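Local coordinates for protein argonaute (Marinitoga piezophila, PDB 5I4A) that uses short 5'-hydroxyl RNA guides to recognise and cleave complementary single-stranded DNA, and may defend the cell against mobile genetic elements, at residues 434-439 / 598-603; 115-120 / 237-242. All blocks are in the same frame, centred on the assembly; numbering follows the deposited sequence.

Contact 1. Residues 434-439 / 598-603; sequences LKKMED and IIEQIY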
# COMPACT_ATOMS: atom_id res chain seq x y z
N LEU A 434 -21.34 9.56 -6.76
CA LEU A 434 -21.19 8.66 -7.90
C LEU A 434 -22.57 8.27 -8.42
O LEU A 434 -23.47 7.94 -7.64
CB LEU A 434 -20.39 7.42 -7.50
CG LEU A 434 -18.95 7.67 -7.06
CD1 LEU A 434 -18.19 6.36 -6.99
CD2 LEU A 434 -18.25 8.65 -7.99
N LYS A 435 -22.73 8.32 -9.74
CA LYS A 435 -24.01 8.00 -10.35
C LYS A 435 -24.47 6.60 -9.96
O LYS A 435 -25.65 6.38 -9.65
CB LYS A 435 -23.92 8.14 -11.87
CG LYS A 435 -25.24 8.41 -12.55
CD LYS A 435 -25.08 8.48 -14.06
CE LYS A 435 -26.36 8.95 -14.72
NZ LYS A 435 -27.54 8.29 -14.12
N LYS A 436 -23.55 5.64 -9.95
CA LYS A 436 -23.88 4.26 -9.62
C LYS A 436 -23.97 4.00 -8.12
O LYS A 436 -24.47 2.94 -7.72
CB LYS A 436 -22.84 3.32 -10.24
CG LYS A 436 -22.88 3.30 -11.76
CD LYS A 436 -21.82 2.37 -12.35
CE LYS A 436 -22.07 2.15 -13.84
NZ LYS A 436 -21.03 1.29 -14.47
N MET A 437 -23.51 4.93 -7.29
CA MET A 437 -23.62 4.80 -5.84
C MET A 437 -24.84 5.50 -5.27
O MET A 437 -25.09 5.38 -4.06
CB MET A 437 -22.36 5.34 -5.16
CG MET A 437 -21.11 4.52 -5.41
SD MET A 437 -21.22 2.86 -4.73
CE MET A 437 -21.25 3.19 -2.98
N GLU A 438 -25.61 6.22 -6.09
CA GLU A 438 -26.71 7.03 -5.56
C GLU A 438 -27.76 6.18 -4.86
O GLU A 438 -28.47 6.69 -3.97
CB GLU A 438 -27.33 7.84 -6.70
CG GLU A 438 -28.38 8.85 -6.25
CD GLU A 438 -28.60 9.97 -7.25
OE1 GLU A 438 -27.90 9.98 -8.29
OE2 GLU A 438 -29.47 10.83 -7.01
N ASP A 439 -27.89 4.91 -5.19
CA ASP A 439 -28.90 4.08 -4.55
C ASP A 439 -28.30 3.06 -3.59
O ASP A 439 -28.92 2.02 -3.34
CB ASP A 439 -29.74 3.36 -5.63
CG ASP A 439 -28.91 2.42 -6.53
OD1 ASP A 439 -27.68 2.57 -6.61
OD2 ASP A 439 -29.49 1.52 -7.16
N ILE A 598 -20.96 -6.77 -5.73
CA ILE A 598 -20.09 -6.39 -4.62
C ILE A 598 -18.75 -5.88 -5.16
O ILE A 598 -18.22 -4.87 -4.68
CB ILE A 598 -19.89 -7.58 -3.67
CG1 ILE A 598 -21.22 -7.99 -3.04
CG2 ILE A 598 -18.88 -7.23 -2.58
CD1 ILE A 598 -21.12 -9.21 -2.14
N ILE A 599 -18.19 -6.58 -6.15
CA ILE A 599 -16.91 -6.16 -6.72
C ILE A 599 -17.02 -4.77 -7.33
O ILE A 599 -16.12 -3.94 -7.20
CB ILE A 599 -16.43 -7.20 -7.75
CG1 ILE A 599 -16.28 -8.58 -7.10
CG2 ILE A 599 -15.12 -6.75 -8.38
CD1 ILE A 599 -15.33 -8.62 -5.94
N GLU A 600 -18.14 -4.50 -8.01
CA GLU A 600 -18.32 -3.18 -8.61
C GLU A 600 -18.43 -2.10 -7.55
O GLU A 600 -17.92 -0.99 -7.73
CB GLU A 600 -19.56 -3.18 -9.52
CG GLU A 600 -19.81 -1.86 -10.23
CD GLU A 600 -21.21 -1.75 -10.79
OE1 GLU A 600 -21.35 -1.26 -11.93
OE2 GLU A 600 -22.15 -2.15 -10.08
N GLN A 601 -19.10 -2.40 -6.43
CA GLN A 601 -19.21 -1.40 -5.37
C GLN A 601 -17.86 -1.14 -4.72
O GLN A 601 -17.56 -0.00 -4.34
CB GLN A 601 -20.23 -1.85 -4.32
CG GLN A 601 -21.67 -1.66 -4.75
CD GLN A 601 -22.65 -2.13 -3.69
OE1 GLN A 601 -22.48 -1.85 -2.51
NE2 GLN A 601 -23.67 -2.87 -4.11
N ILE A 602 -17.04 -2.18 -4.57
CA ILE A 602 -15.71 -2.00 -3.99
C ILE A 602 -14.85 -1.12 -4.89
O ILE A 602 -14.11 -0.26 -4.42
CB ILE A 602 -15.06 -3.37 -3.73
CG1 ILE A 602 -15.79 -4.10 -2.60
CG2 ILE A 602 -13.58 -3.21 -3.40
CD1 ILE A 602 -15.39 -5.53 -2.43
N TYR A 603 -14.96 -1.31 -6.21
CA TYR A 603 -14.23 -0.46 -7.14
C TYR A 603 -14.73 0.97 -7.09
O TYR A 603 -13.94 1.92 -7.09
CB TYR A 603 -14.32 -1.02 -8.56
CG TYR A 603 -13.55 -0.21 -9.57
CD1 TYR A 603 -12.17 -0.34 -9.67
CD2 TYR A 603 -14.19 0.69 -10.40
CE1 TYR A 603 -11.45 0.41 -10.59
CE2 TYR A 603 -13.48 1.44 -11.32
CZ TYR A 603 -12.11 1.29 -11.41
OH TYR A 603 -11.40 2.03 -12.33
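Lys436 lies across the carboxylate end of Glu600, the two extended side chains crossing at about a right angle. Lys436 NZ stands 3.6 Å from Glu600 OE1, a long salt bridge, and the aliphatic chain accompanies it, with Lys436 CD 3.7 Å from the same OE1. The single oxygen thus meets both the ammonium and the methylenes. Glu600, with CG anti to the backbone N (chi1 -178°) and its chain extended, carries OE1 to the lysine. A weak hydrogen bond to Asn268 O gives the ammonium a second partner, in linker L2. Away from the ion pair, between two buried residues, Met437 SD comes to 4.5 Å from Gln601 CG, a looser apolar approach; Gln601 OE1 is hydrogen-bonded with Tyr445 OH. The 434-439 side is a turn, tied by Met437 N to Leu434 O at 3.0 Å. On helix 595-605, Ile602 points away from the contact and packs with Ile598 on strands 582-589 and 513-519. The ion pair joins this helix to the loop before strand 443-452, and a helix laid on the mixed central sheet is characteristic of the RNase H fold of the PIWI domain.

Contact 2. Residues 115-120 / 237-242; sequences NSEVFS and FKKIPK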
# COMPACT_ATOMS: atom_id res chain seq x y z
N ASN A 115 21.76 -13.40 -11.71
CA ASN A 115 23.17 -13.05 -11.72
C ASN A 115 23.85 -13.31 -13.05
O ASN A 115 25.07 -13.09 -13.17
CB ASN A 115 23.92 -13.79 -10.60
CG ASN A 115 23.72 -13.15 -9.25
OD1 ASN A 115 24.22 -12.05 -8.99
ND2 ASN A 115 23.00 -13.83 -8.36
N SER A 116 23.12 -13.77 -14.06
CA SER A 116 23.62 -13.84 -15.43
C SER A 116 23.03 -12.78 -16.34
O SER A 116 23.72 -12.30 -17.24
CB SER A 116 23.33 -15.22 -16.04
OG SER A 116 21.99 -15.31 -16.50
N GLU A 117 21.77 -12.39 -16.10
CA GLU A 117 21.13 -11.32 -16.87
C GLU A 117 21.36 -9.99 -16.17
O GLU A 117 20.46 -9.35 -15.64
CB GLU A 117 19.65 -11.62 -17.05
CG GLU A 117 19.37 -12.96 -17.69
CD GLU A 117 20.02 -13.09 -19.06
OE1 GLU A 117 19.78 -12.20 -19.90
OE2 GLU A 117 20.77 -14.06 -19.27
N VAL A 118 22.63 -9.58 -16.18
CA VAL A 118 23.08 -8.35 -15.52
C VAL A 118 23.82 -7.50 -16.54
O VAL A 118 24.59 -8.02 -17.35
CB VAL A 118 23.99 -8.66 -14.31
CG1 VAL A 118 24.20 -7.42 -13.46
CG2 VAL A 118 23.42 -9.81 -13.49
N PHE A 119 23.58 -6.19 -16.50
CA PHE A 119 24.35 -5.26 -17.31
C PHE A 119 24.60 -3.98 -16.52
O PHE A 119 23.72 -3.50 -15.80
CB PHE A 119 23.64 -4.94 -18.64
CG PHE A 119 22.26 -4.34 -18.49
CD1 PHE A 119 22.09 -2.97 -18.38
CD2 PHE A 119 21.14 -5.15 -18.49
CE1 PHE A 119 20.83 -2.42 -18.25
CE2 PHE A 119 19.88 -4.60 -18.36
CZ PHE A 119 19.72 -3.24 -18.24
N SER A 120 25.82 -3.46 -16.64
CA SER A 120 26.15 -2.19 -16.01
C SER A 120 25.45 -1.05 -16.73
O SER A 120 25.30 -1.06 -17.96
CB SER A 120 27.67 -1.98 -16.03
OG SER A 120 28.02 -0.77 -15.37
N PHE A 237 9.02 -10.54 -19.64
CA PHE A 237 7.89 -11.46 -19.81
C PHE A 237 8.20 -12.51 -20.87
O PHE A 237 7.84 -13.68 -20.72
CB PHE A 237 6.62 -10.70 -20.18
CG PHE A 237 5.91 -10.06 -19.02
CD1 PHE A 237 5.21 -10.83 -18.10
CD2 PHE A 237 5.92 -8.68 -18.85
CE1 PHE A 237 4.55 -10.24 -17.04
CE2 PHE A 237 5.26 -8.09 -17.79
CZ PHE A 237 4.58 -8.87 -16.88
N LYS A 238 8.89 -12.11 -21.94
CA LYS A 238 9.19 -13.01 -23.05
C LYS A 238 10.42 -13.87 -22.79
O LYS A 238 10.54 -14.94 -23.39
CB LYS A 238 9.37 -12.20 -24.34
CG LYS A 238 9.63 -13.05 -25.58
CD LYS A 238 8.98 -12.47 -26.82
CE LYS A 238 9.17 -13.40 -28.01
NZ LYS A 238 7.88 -13.72 -28.68
N LYS A 239 11.32 -13.45 -21.90
CA LYS A 239 12.47 -14.28 -21.55
C LYS A 239 12.14 -15.35 -20.52
O LYS A 239 13.03 -16.14 -20.17
CB LYS A 239 13.61 -13.41 -21.03
CG LYS A 239 14.63 -13.00 -22.09
CD LYS A 239 15.59 -11.95 -21.55
CE LYS A 239 17.03 -12.43 -21.61
NZ LYS A 239 17.93 -11.51 -20.86
N ILE A 240 10.90 -15.40 -20.02
CA ILE A 240 10.55 -16.35 -18.96
C ILE A 240 10.84 -17.80 -19.35
O ILE A 240 11.47 -18.51 -18.56
CB ILE A 240 9.09 -16.14 -18.52
CG1 ILE A 240 8.94 -14.79 -17.81
CG2 ILE A 240 8.63 -17.28 -17.63
CD1 ILE A 240 7.53 -14.53 -17.31
N PRO A 241 10.40 -18.30 -20.52
CA PRO A 241 10.61 -19.74 -20.80
C PRO A 241 12.07 -20.15 -20.80
O PRO A 241 12.40 -21.22 -20.26
CB PRO A 241 9.97 -19.91 -22.18
CG PRO A 241 8.98 -18.81 -22.29
CD PRO A 241 9.62 -17.65 -21.59
N LYS A 242 12.96 -19.35 -21.37
CA LYS A 242 14.36 -19.73 -21.44
C LYS A 242 15.09 -19.43 -20.13
O LYS A 242 15.77 -20.30 -19.57
CB LYS A 242 15.05 -19.02 -22.60
CG LYS A 242 16.52 -19.35 -22.74
CD LYS A 242 17.07 -18.93 -24.09
CE LYS A 242 18.49 -19.42 -24.26
NZ LYS A 242 18.60 -20.87 -23.93
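The two linkers of the Argonaute PAZ lobe meet here at the surface, Glu117 of L1 facing Lys239 of L2. The pair bridges a corner in strand 111-120 and the joint between helices 234-238 and 240-243. The backbones stay well apart, with Glu117 CA and Lys239 CA 10.3 Å from each other, and the side chains come from opposite directions to span the gap. The ion pair is modelled with Glu117 OE1 only 2.2 Å from Lys239 NZ, too short to be taken literally, so the exact placing of these two atoms is doubtful. As modelled, OE1 is the nearer carboxylate oxygen, at the end of a chain folded at chi2 (-58°). Lys239 supplies most of the reach, but its off-staggered chi3 (121°) is a further reason for caution about the end of the chain. On the L1 side, Glu117 is the centre of an inverse gamma turn, closed by a weak bond from Val118 N to Ser116 O at 3.1 Å. Glu117 N is also hydrogen-bonded to Ser114 OG, and the Glu117 backbone pairs with Leu131 of strand 127-140. On the L2 side, Ile240 packs against Tyr133 and Ile148, laying the second helix on strands 127-140 and 143-156 of the sheet to which strand 111-120 belongs. A cation-pi contact between Phe119 and Lys232 adds another link between the linkers. The chemistry is that of a carboxylate and an ammonium paired between partly exposed long side chains. Solvent would probably screen their opposite charges, which implies an attraction weakened at the surface, beside the apolar packing of Ile240, with its detailed geometry unsettled.

Both segments of contact 2 precede those of contact 1 in sequence, and the two contacts do not touch: their centres are 42 Å apart and their nearest atoms about 20 Å. Contact 2 belongs to the PAZ lobe, contact 1 to the PIWI lobe, yet linker L2 reaches both, supplying residues 237-242 to one and Asn268 to the surroundings of the other. The nearest atoms to the bound nucleic acid are about 15 Å away for contact 1 and about 14 Å for contact 2. Neither contact includes the active site, although the loop of 434-439 leads into strand 443-452, which carries Asp449, and helix 595-605 packs on strand 513-519, which ends at Asp519, both aspartates being probably catalytic.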